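Local atomic coordinates of putative sesquiterpene cyclase (Kitasatospora setae, PDB entry 4MC3), a protein that catalyses the magnesium-dependent 1,11-cyclization of (2E,6E)-farnesyl diphosphate to the sesquiterpene alcohol (2Z,6E)-hedycaryol, with release of diphosphate. Residues A[27-32]-A[42-47]; A[35-40]-A[78-83]; A[105-110]-A[118-123]. All coordinates share one frame; numbering follows the deposited sequence.

Interaction 1 of 3, residues A[27-32]-A[42-47]; sequences AMWEWI and RARDRM
A helical hairpin of the class I terpene cyclase alpha domain closes here, with Trp-29 of helix 21-35 lying against Met-47 of helix 41-50. The two helices run nearly antiparallel, 154° between the short axes, yet these axes stay 12.7 Å apart, so long side chains have to bridge the gap. The indole of Trp-29 and the chain of Met-47 carry it between them. The ring's CH2 atom comes to 3.5 Å from Met-47 CG, approaching the thioether chain obliquely as the two side chains slide past each other in opposite directions. The benzo edge of the same ring meets the backbone of the partner helix: CH2 lies 3.8 Å from Arg-44 O, which sits near the ring plane, while CZ3 touches Arg-44 CG at 4.0 Å. One turn on, Ile-32 reaches Met-47 tip to tip, with CD1 3.9 Å from CG; that same CD1 also covers the rim of one indole face. Met-47 has CG opposite its backbone N (chi1 -174°), where it meets Trp-29 CH2, then folds at its next two torsions, which brings CE near Ile-32 CD1. Beyond the hairpin, Met-47 packs on Phe-79 of helix 65-84, and Arg-44 turns its charged end to Glu-41. No hydrogen bond crosses between the two helical segments, so their cohesion rests on dispersion between ring, thioether and aliphatic carbon, with at most a small contribution from the ring edge near the Arg-44 carbonyl.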
loop_
_atom_site.group_PDB
_atom_site.type_symbol
_atom_site.label_atom_id
_atom_site.label_comp_id
_atom_site.label_asym_id
_atom_site.label_seq_id
_atom_site.Cartn_x
_atom_site.Cartn_y
_atom_site.Cartn_z
ATOM N N ALA A 27 0.841 19.758 -8.163
ATOM C CA ALA A 27 1.632 19.046 -9.166
ATOM C C ALA A 27 0.888 17.759 -9.589
ATOM O O ALA A 27 0.904 17.376 -10.740
ATOM C CB ALA A 27 3.001 18.721 -8.654
ATOM N N MET A 28 0.270 17.073 -8.634
ATOM C CA MET A 28 -0.516 15.875 -8.953
ATOM C C MET A 28 -1.621 16.168 -9.951
ATOM O O MET A 28 -1.765 15.497 -10.978
ATOM C CB MET A 28 -1.119 15.307 -7.695
ATOM C CG MET A 28 -1.922 14.038 -7.891
ATOM S SD MET A 28 -2.964 13.532 -6.503
ATOM C CE MET A 28 -4.210 14.866 -6.513
ATOM N N TRP A 29 -2.406 17.194 -9.654
ATOM C CA TRP A 29 -3.521 17.582 -10.514
ATOM C C TRP A 29 -3.085 18.021 -11.893
ATOM O O TRP A 29 -3.750 17.748 -12.888
ATOM C CB TRP A 29 -4.343 18.682 -9.837
ATOM C CG TRP A 29 -5.355 18.117 -9.043
ATOM C CD1 TRP A 29 -5.397 18.053 -7.695
ATOM C CD2 TRP A 29 -6.464 17.372 -9.522
ATOM N NE1 TRP A 29 -6.483 17.351 -7.299
ATOM C CE2 TRP A 29 -7.166 16.923 -8.407
ATOM C CE3 TRP A 29 -6.955 17.067 -10.821
ATOM C CZ2 TRP A 29 -8.360 16.208 -8.515
ATOM C CZ3 TRP A 29 -8.121 16.353 -10.930
ATOM C CH2 TRP A 29 -8.816 15.926 -9.781
ATOM N N GLU A 30 -1.995 18.742 -11.962
ATOM C CA GLU A 30 -1.382 19.071 -13.230
ATOM C C GLU A 30 -1.029 17.830 -14.064
ATOM O O GLU A 30 -1.263 17.765 -15.282
ATOM C CB GLU A 30 -0.183 19.888 -12.886
ATOM C CG GLU A 30 0.783 20.136 -13.971
ATOM C CD GLU A 30 1.095 21.595 -14.070
ATOM O OE1 GLU A 30 1.198 22.370 -13.058
ATOM O OE2 GLU A 30 1.200 21.933 -15.224
ATOM N N TRP A 31 -0.500 16.813 -13.394
ATOM C CA TRP A 31 -0.134 15.568 -14.095
ATOM C C TRP A 31 -1.412 14.834 -14.546
ATOM O O TRP A 31 -1.491 14.262 -15.668
ATOM C CB TRP A 31 0.747 14.719 -13.183
ATOM C CG TRP A 31 1.195 13.433 -13.783
ATOM C CD1 TRP A 31 2.275 13.245 -14.586
ATOM C CD2 TRP A 31 0.618 12.157 -13.579
ATOM N NE1 TRP A 31 2.388 11.933 -14.941
ATOM C CE2 TRP A 31 1.384 11.235 -14.320
ATOM C CE3 TRP A 31 -0.465 11.680 -12.831
ATOM C CZ2 TRP A 31 1.081 9.886 -14.339
ATOM C CZ3 TRP A 31 -0.740 10.354 -12.847
ATOM C CH2 TRP A 31 0.006 9.480 -13.591
ATOM N N ILE A 32 -2.400 14.811 -13.676
ATOM C CA ILE A 32 -3.693 14.220 -13.982
ATOM C C ILE A 32 -4.289 14.879 -15.224
ATOM O O ILE A 32 -4.759 14.197 -16.150
ATOM C CB ILE A 32 -4.673 14.351 -12.819
ATOM C CG1 ILE A 32 -4.281 13.397 -11.667
ATOM C CG2 ILE A 32 -6.112 14.103 -13.262
ATOM C CD1 ILE A 32 -4.930 13.770 -10.341
ATOM N N ARG A 42 -17.235 14.169 -14.105
ATOM C CA ARG A 42 -17.609 13.065 -13.211
ATOM C C ARG A 42 -16.345 12.465 -12.608
ATOM O O ARG A 42 -16.204 12.314 -11.378
ATOM C CB ARG A 42 -18.369 11.960 -13.964
ATOM C CG ARG A 42 -19.669 12.398 -14.618
ATOM C CD ARG A 42 -20.317 11.237 -15.358
ATOM N NE ARG A 42 -21.301 11.688 -16.342
ATOM C CZ ARG A 42 -21.008 12.206 -17.537
ATOM N NH1 ARG A 42 -19.744 12.363 -17.926
ATOM N NH2 ARG A 42 -21.990 12.581 -18.348
ATOM N N ALA A 43 -15.435 12.121 -13.502
ATOM C CA ALA A 43 -14.161 11.530 -13.135
ATOM C C ALA A 43 -13.281 12.453 -12.284
ATOM O O ALA A 43 -12.616 12.014 -11.348
ATOM C CB ALA A 43 -13.418 11.105 -14.383
ATOM N N ARG A 44 -13.247 13.723 -12.661
ATOM C CA ARG A 44 -12.567 14.756 -11.889
ATOM C C ARG A 44 -13.180 14.844 -10.482
ATOM O O ARG A 44 -12.475 14.941 -9.504
ATOM C CB ARG A 44 -12.696 16.085 -12.649
ATOM C CG ARG A 44 -11.766 17.206 -12.271
ATOM C CD ARG A 44 -11.847 18.342 -13.287
ATOM N NE ARG A 44 -11.468 17.878 -14.627
ATOM C CZ ARG A 44 -12.225 17.944 -15.742
ATOM N NH1 ARG A 44 -13.451 18.484 -15.760
ATOM N NH2 ARG A 44 -11.748 17.461 -16.886
ATOM N N ASP A 45 -14.506 14.807 -10.370
ATOM C CA ASP A 45 -15.145 14.854 -9.042
ATOM C C ASP A 45 -14.841 13.608 -8.179
ATOM O O ASP A 45 -14.619 13.720 -6.956
ATOM C CB ASP A 45 -16.667 15.045 -9.155
ATOM C CG ASP A 45 -17.287 15.428 -7.827
ATOM O OD1 ASP A 45 -16.906 16.489 -7.273
ATOM O OD2 ASP A 45 -18.142 14.667 -7.322
ATOM N N ARG A 46 -14.864 12.426 -8.801
ATOM C CA ARG A 46 -14.493 11.184 -8.086
ATOM C C ARG A 46 -13.044 11.321 -7.587
ATOM O O ARG A 46 -12.771 11.057 -6.422
ATOM C CB ARG A 46 -14.651 9.917 -8.962
ATOM C CG ARG A 46 -16.103 9.605 -9.362
ATOM C CD ARG A 46 -16.294 8.213 -9.968
ATOM N NE ARG A 46 -15.711 8.092 -11.311
ATOM C CZ ARG A 46 -16.343 8.295 -12.471
ATOM N NH1 ARG A 46 -17.632 8.643 -12.518
ATOM N NH2 ARG A 46 -15.667 8.147 -13.611
ATOM N N MET A 47 -12.148 11.770 -8.464
ATOM C CA MET A 47 -10.739 11.991 -8.093
ATOM C C MET A 47 -10.624 12.988 -6.950
ATOM O O MET A 47 -9.957 12.718 -5.969
ATOM C CB MET A 47 -9.882 12.415 -9.291
ATOM C CG MET A 47 -8.378 12.507 -8.966
ATOM S SD MET A 47 -7.547 10.938 -8.604
ATOM C CE MET A 47 -7.220 10.316 -10.293
#

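Interaction 2 of 3, residues A[35-40]-A[78-83]; sequences NGLAPT and TFRIDD
Arg-80 lays one face of its guanidinium over the Leu-37 carbonyl and the ring of Pro-39, joining helix 65-84 to the 35-40 loop, where a Schellman motif with Gly-36 at positive phi ends the preceding helix. The carbonyl oxygen of Leu-37 is 3.3 Å from Arg-80 CD and equally near NE, but the angle at NE is too poor for a hydrogen bond. Farther out, Pro-39 CD rests 3.6 Å from Arg-80 NH2. The aliphatic part helps too: CG leaves opposite the backbone N (chi1 -178°) and meets Leu-37 CD2 at 4.1 Å, before a bend at chi2 swings the rest over the loop. Within its own helix Arg-80 NH1 forms a salt bridge with Asp-83 OD2 at 3.4 Å. Asp-83 belongs to the DDXXXE motif, which as a whole presumably acts through magnesium. A leucine in place of Arg-80 would probably leave Asp-83 OD2 without this charge partner and Pro-39 without the flat group packed against it. One water sits in the guanidinium plane at its edge, accepting a 2.8 Å hydrogen bond from Arg-80 NE and donating a weak one to Gly-36 O.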
loop_
_atom_site.group_PDB
_atom_site.type_symbol
_atom_site.label_atom_id
_atom_site.label_comp_id
_atom_site.label_asym_id
_atom_site.label_seq_id
_atom_site.Cartn_x
_atom_site.Cartn_y
_atom_site.Cartn_z
ATOM N N ASN A 35 -2.459 14.038 -18.456
ATOM C CA ASN A 35 -2.721 12.621 -18.840
ATOM C C ASN A 35 -4.120 12.121 -19.149
ATOM O O ASN A 35 -4.300 10.933 -19.503
ATOM C CB ASN A 35 -2.211 11.757 -17.684
ATOM C CG ASN A 35 -0.725 11.713 -17.688
ATOM O OD1 ASN A 35 -0.030 12.558 -17.111
ATOM N ND2 ASN A 35 -0.220 10.747 -18.363
ATOM N N GLY A 36 -5.124 12.961 -18.985
ATOM C CA GLY A 36 -6.486 12.550 -19.288
ATOM C C GLY A 36 -7.010 11.540 -18.297
ATOM O O GLY A 36 -7.975 10.835 -18.584
ATOM N N LEU A 37 -6.406 11.503 -17.107
ATOM C CA LEU A 37 -6.866 10.569 -16.086
ATOM C C LEU A 37 -8.157 10.985 -15.384
ATOM O O LEU A 37 -8.728 10.234 -14.589
ATOM C CB LEU A 37 -5.769 10.323 -15.034
ATOM C CG LEU A 37 -4.512 9.671 -15.571
ATOM C CD1 LEU A 37 -3.497 9.597 -14.460
ATOM C CD2 LEU A 37 -4.768 8.297 -16.175
ATOM N N ALA A 38 -8.642 12.184 -15.671
ATOM C CA ALA A 38 -9.934 12.572 -15.171
ATOM C C ALA A 38 -10.588 13.413 -16.264
ATOM O O ALA A 38 -10.799 14.626 -16.080
ATOM C CB ALA A 38 -9.792 13.316 -13.859
ATOM N N PRO A 39 -10.902 12.763 -17.413
ATOM C CA PRO A 39 -11.289 13.414 -18.672
ATOM C C PRO A 39 -12.711 13.967 -18.702
ATOM O O PRO A 39 -13.093 14.647 -19.651
ATOM C CB PRO A 39 -11.171 12.278 -19.684
ATOM C CG PRO A 39 -11.620 11.091 -18.904
ATOM C CD PRO A 39 -11.096 11.301 -17.500
ATOM N N THR A 40 -13.486 13.665 -17.679
ATOM C CA THR A 40 -14.851 14.132 -17.547
ATOM C C THR A 40 -14.925 14.794 -16.189
ATOM O O THR A 40 -14.094 14.514 -15.324
ATOM C CB THR A 40 -15.866 12.961 -17.618
ATOM O OG1 THR A 40 -15.669 12.069 -16.514
ATOM C CG2 THR A 40 -15.700 12.182 -18.912
ATOM N N THR A 78 -3.416 4.818 -9.626
ATOM C CA THR A 78 -4.066 3.611 -9.099
ATOM C C THR A 78 -5.546 3.822 -8.793
ATOM O O THR A 78 -6.350 2.907 -9.019
ATOM C CB THR A 78 -3.271 2.966 -7.936
ATOM O OG1 THR A 78 -3.231 3.840 -6.845
ATOM C CG2 THR A 78 -1.894 2.668 -8.348
ATOM N N PHE A 79 -5.917 5.046 -8.370
ATOM C CA PHE A 79 -7.326 5.370 -8.231
ATOM C C PHE A 79 -8.051 5.236 -9.539
ATOM O O PHE A 79 -9.154 4.640 -9.590
ATOM C CB PHE A 79 -7.591 6.783 -7.673
ATOM C CG PHE A 79 -9.050 7.171 -7.822
ATOM C CD1 PHE A 79 -9.472 8.016 -8.839
ATOM C CD2 PHE A 79 -10.023 6.515 -7.055
ATOM C CE1 PHE A 79 -10.810 8.298 -9.014
ATOM C CE2 PHE A 79 -11.366 6.793 -7.238
ATOM C CZ PHE A 79 -11.754 7.690 -8.222
ATOM N N ARG A 80 -7.455 5.750 -10.604
ATOM C CA ARG A 80 -8.085 5.690 -11.926
ATOM C C ARG A 80 -8.173 4.247 -12.430
ATOM O O ARG A 80 -9.212 3.851 -12.944
ATOM C CB ARG A 80 -7.364 6.571 -12.915
ATOM C CG ARG A 80 -7.977 6.599 -14.318
ATOM C CD ARG A 80 -9.441 7.033 -14.324
ATOM N NE ARG A 80 -9.850 7.290 -15.699
ATOM C CZ ARG A 80 -11.091 7.551 -16.107
ATOM N NH1 ARG A 80 -12.107 7.612 -15.247
ATOM N NH2 ARG A 80 -11.307 7.753 -17.389
ATOM N N ILE A 81 -7.121 3.441 -12.210
ATOM C CA ILE A 81 -7.159 2.019 -12.593
ATOM C C ILE A 81 -8.311 1.347 -11.850
ATOM O O ILE A 81 -9.098 0.616 -12.455
ATOM C CB ILE A 81 -5.821 1.334 -12.241
ATOM C CG1 ILE A 81 -4.733 1.785 -13.209
ATOM C CG2 ILE A 81 -5.989 -0.192 -12.263
ATOM C CD1 ILE A 81 -3.334 1.418 -12.792
ATOM N N ASP A 82 -8.444 1.624 -10.565
ATOM C CA ASP A 82 -9.466 0.996 -9.724
ATOM C C ASP A 82 -10.853 1.405 -10.142
ATOM O O ASP A 82 -11.755 0.574 -10.166
ATOM C CB ASP A 82 -9.243 1.339 -8.256
ATOM C CG ASP A 82 -10.182 0.589 -7.337
ATOM O OD1 ASP A 82 -9.930 -0.621 -7.056
ATOM O OD2 ASP A 82 -11.176 1.206 -6.899
ATOM N N ASP A 83 -11.018 2.682 -10.479
ATOM C CA ASP A 83 -12.281 3.224 -10.941
ATOM C C ASP A 83 -12.770 2.551 -12.234
ATOM O O ASP A 83 -13.957 2.281 -12.387
ATOM C CB ASP A 83 -12.121 4.736 -11.201
ATOM C CG ASP A 83 -13.438 5.425 -11.498
ATOM O OD1 ASP A 83 -14.310 5.424 -10.611
ATOM O OD2 ASP A 83 -13.604 5.954 -12.622
HETATM O O HOH W 1 -7.995 7.529 -17.811
#

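Interaction 3 of 3, residues A[105-110]-A[118-123]; sequences RGTLHG and PTARAL
A hydroxyl oxygen pressed against a leucine is the odd feature here: Thr-107 OG1 lies only 3.3 Å from Leu-123 CD2, and just as near to CG, with no polar partner for it on the 118-123 helix. The hydroxyl is satisfied within its own helix, where OG1 hydrogen-bonds to Leu-104 O. Its torsion makes this possible, since chi1 of 75° tucks OG1 between the backbone N and the carbonyl carbon, back along the last turn, and leaves CG2 directed at the other helix. That methyl touches the backbone of the partner, 3.6 Å from Ala-120 O, and also the methyl of Ala-120 beside it, CG2 to CB 4.1 Å. Leu-123 meets the threonine through CG and CD2, the two side chains crossing at a slant. The other branch, CD1, takes Leu-108, which crosses at about a right angle, its CD2 4.1 Å from Leu-123 CD1. The chain turns through this very pair: Thr-107 to Gly-110 form a type I turn, and Gly-110, at positive phi, is the C' residue of a Schellman motif ending helix 95-107, its N bonded to Thr-107 O at 3.3 Å. The contact thus joins the C-terminal end of that helix to the first turns of helix 118-131 in the all-helical cyclase fold. Leu-123 continues inward onto Trp-74 and Leu-77 of helix 65-84, and Leu-108 leans on Phe-146 of helix 136-160. No hydrogen bond crosses between the segments, so the junction rests on van der Waals packing, and the hydroxyl can probably lie against Leu-123 at little cost because Leu-104 O already engages it.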
loop_
_atom_site.group_PDB
_atom_site.type_symbol
_atom_site.label_atom_id
_atom_site.label_comp_id
_atom_site.label_asym_id
_atom_site.label_seq_id
_atom_site.Cartn_x
_atom_site.Cartn_y
_atom_site.Cartn_z
ATOM N N ARG A 105 0.262 -4.853 -16.576
ATOM C CA ARG A 105 1.450 -5.554 -16.146
ATOM C C ARG A 105 2.522 -5.528 -17.221
ATOM O O ARG A 105 3.738 -5.359 -16.936
ATOM C CB ARG A 105 1.117 -7.004 -15.792
ATOM C CG ARG A 105 0.463 -7.171 -14.444
ATOM C CD ARG A 105 0.122 -8.634 -14.210
ATOM N NE ARG A 105 1.369 -9.333 -13.990
ATOM C CZ ARG A 105 1.541 -10.399 -13.247
ATOM N NH1 ARG A 105 0.525 -10.988 -12.631
ATOM N NH2 ARG A 105 2.770 -10.879 -13.133
ATOM N N GLY A 106 2.074 -5.705 -18.452
ATOM C CA GLY A 106 2.919 -5.679 -19.620
ATOM C C GLY A 106 3.688 -4.384 -19.740
ATOM O O GLY A 106 4.884 -4.408 -20.125
ATOM N N THR A 107 3.024 -3.265 -19.408
ATOM C CA THR A 107 3.659 -1.944 -19.533
ATOM C C THR A 107 4.913 -1.843 -18.684
ATOM O O THR A 107 5.842 -1.083 -19.018
ATOM C CB THR A 107 2.724 -0.716 -19.302
ATOM O OG1 THR A 107 2.448 -0.546 -17.902
ATOM C CG2 THR A 107 1.432 -0.818 -20.079
ATOM N N LEU A 108 4.973 -2.607 -17.614
ATOM C CA LEU A 108 6.106 -2.556 -16.663
ATOM C C LEU A 108 7.337 -3.250 -17.211
ATOM O O LEU A 108 8.416 -3.162 -16.625
ATOM C CB LEU A 108 5.744 -3.141 -15.323
ATOM C CG LEU A 108 4.479 -2.502 -14.772
ATOM C CD1 LEU A 108 4.151 -3.272 -13.521
ATOM C CD2 LEU A 108 4.791 -1.007 -14.534
ATOM N N HIS A 109 7.158 -3.908 -18.347
ATOM C CA HIS A 109 8.216 -4.618 -19.029
ATOM C C HIS A 109 8.454 -4.098 -20.427
ATOM O O HIS A 109 9.152 -4.718 -21.192
ATOM C CB HIS A 109 7.854 -6.102 -18.995
ATOM C CG HIS A 109 7.740 -6.620 -17.604
ATOM N ND1 HIS A 109 8.842 -6.855 -16.808
ATOM C CD2 HIS A 109 6.657 -6.834 -16.815
ATOM C CE1 HIS A 109 8.446 -7.249 -15.611
ATOM N NE2 HIS A 109 7.121 -7.244 -15.587
ATOM N N GLY A 110 7.894 -2.930 -20.747
ATOM C CA GLY A 110 8.074 -2.314 -22.063
ATOM C C GLY A 110 7.248 -2.953 -23.162
ATOM O O GLY A 110 7.475 -2.697 -24.343
ATOM N N PRO A 118 -5.566 5.361 -22.231
ATOM C CA PRO A 118 -4.812 6.448 -21.611
ATOM C C PRO A 118 -4.241 6.046 -20.238
ATOM O O PRO A 118 -3.228 6.531 -19.814
ATOM C CB PRO A 118 -5.843 7.586 -21.476
ATOM C CG PRO A 118 -7.181 6.998 -21.823
ATOM C CD PRO A 118 -6.892 5.820 -22.707
ATOM N N THR A 119 -4.893 5.125 -19.554
ATOM C CA THR A 119 -4.406 4.680 -18.279
ATOM C C THR A 119 -3.147 3.795 -18.437
ATOM O O THR A 119 -2.130 3.965 -17.716
ATOM C CB THR A 119 -5.506 3.947 -17.558
ATOM O OG1 THR A 119 -6.633 4.847 -17.412
ATOM C CG2 THR A 119 -5.030 3.559 -16.231
ATOM N N ALA A 120 -3.160 2.859 -19.353
ATOM C CA ALA A 120 -1.974 2.030 -19.586
ATOM C C ALA A 120 -0.784 2.818 -20.093
ATOM O O ALA A 120 0.363 2.574 -19.693
ATOM C CB ALA A 120 -2.298 0.875 -20.506
ATOM N N ARG A 121 -1.048 3.746 -21.006
ATOM C CA ARG A 121 0.015 4.602 -21.514
ATOM C C ARG A 121 0.595 5.453 -20.376
ATOM O O ARG A 121 1.827 5.655 -20.325
ATOM C CB ARG A 121 -0.504 5.409 -22.698
ATOM C CG ARG A 121 -0.802 4.556 -23.937
ATOM C CD ARG A 121 -0.923 5.392 -25.214
ATOM N NE ARG A 121 -0.451 4.656 -26.399
ATOM C CZ ARG A 121 -0.158 5.205 -27.582
ATOM N NH1 ARG A 121 -0.281 6.520 -27.790
ATOM N NH2 ARG A 121 0.266 4.427 -28.577
ATOM N N ALA A 122 -0.257 5.980 -19.509
ATOM C CA ALA A 122 0.205 6.733 -18.347
ATOM C C ALA A 122 1.058 5.871 -17.432
ATOM O O ALA A 122 2.099 6.352 -16.931
ATOM C CB ALA A 122 -0.917 7.342 -17.579
ATOM N N LEU A 123 0.669 4.617 -17.225
ATOM C CA LEU A 123 1.468 3.728 -16.373
ATOM C C LEU A 123 2.841 3.502 -16.973
ATOM O O LEU A 123 3.873 3.555 -16.264
ATOM C CB LEU A 123 0.754 2.377 -16.137
ATOM C CG LEU A 123 1.530 1.329 -15.362
ATOM C CD1 LEU A 123 1.900 1.819 -13.979
ATOM C CD2 LEU A 123 0.706 0.045 -15.221
#

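From the N terminus, helix 21-35 leads through the 35-40 loop into helix 41-50, and interaction 1 closes that short hairpin. Interaction 2 starts from the loop inside it and reaches on to 78-83, so the two cross along the chain and bind the hairpin to helix 65-84. They also touch directly: Arg-46 NE forms a salt bridge with Asp-83 OD1 at 3.1 Å, and Trp-31 packs on Leu-37. Interaction 3 follows in series, closing the loop between helices 95-107 and 118-131. Its Thr-119 meets Ile-81, CG2 to CG1 3.5 Å, so helix 65-84 is in contact with both the hairpin and the junction of interaction 3.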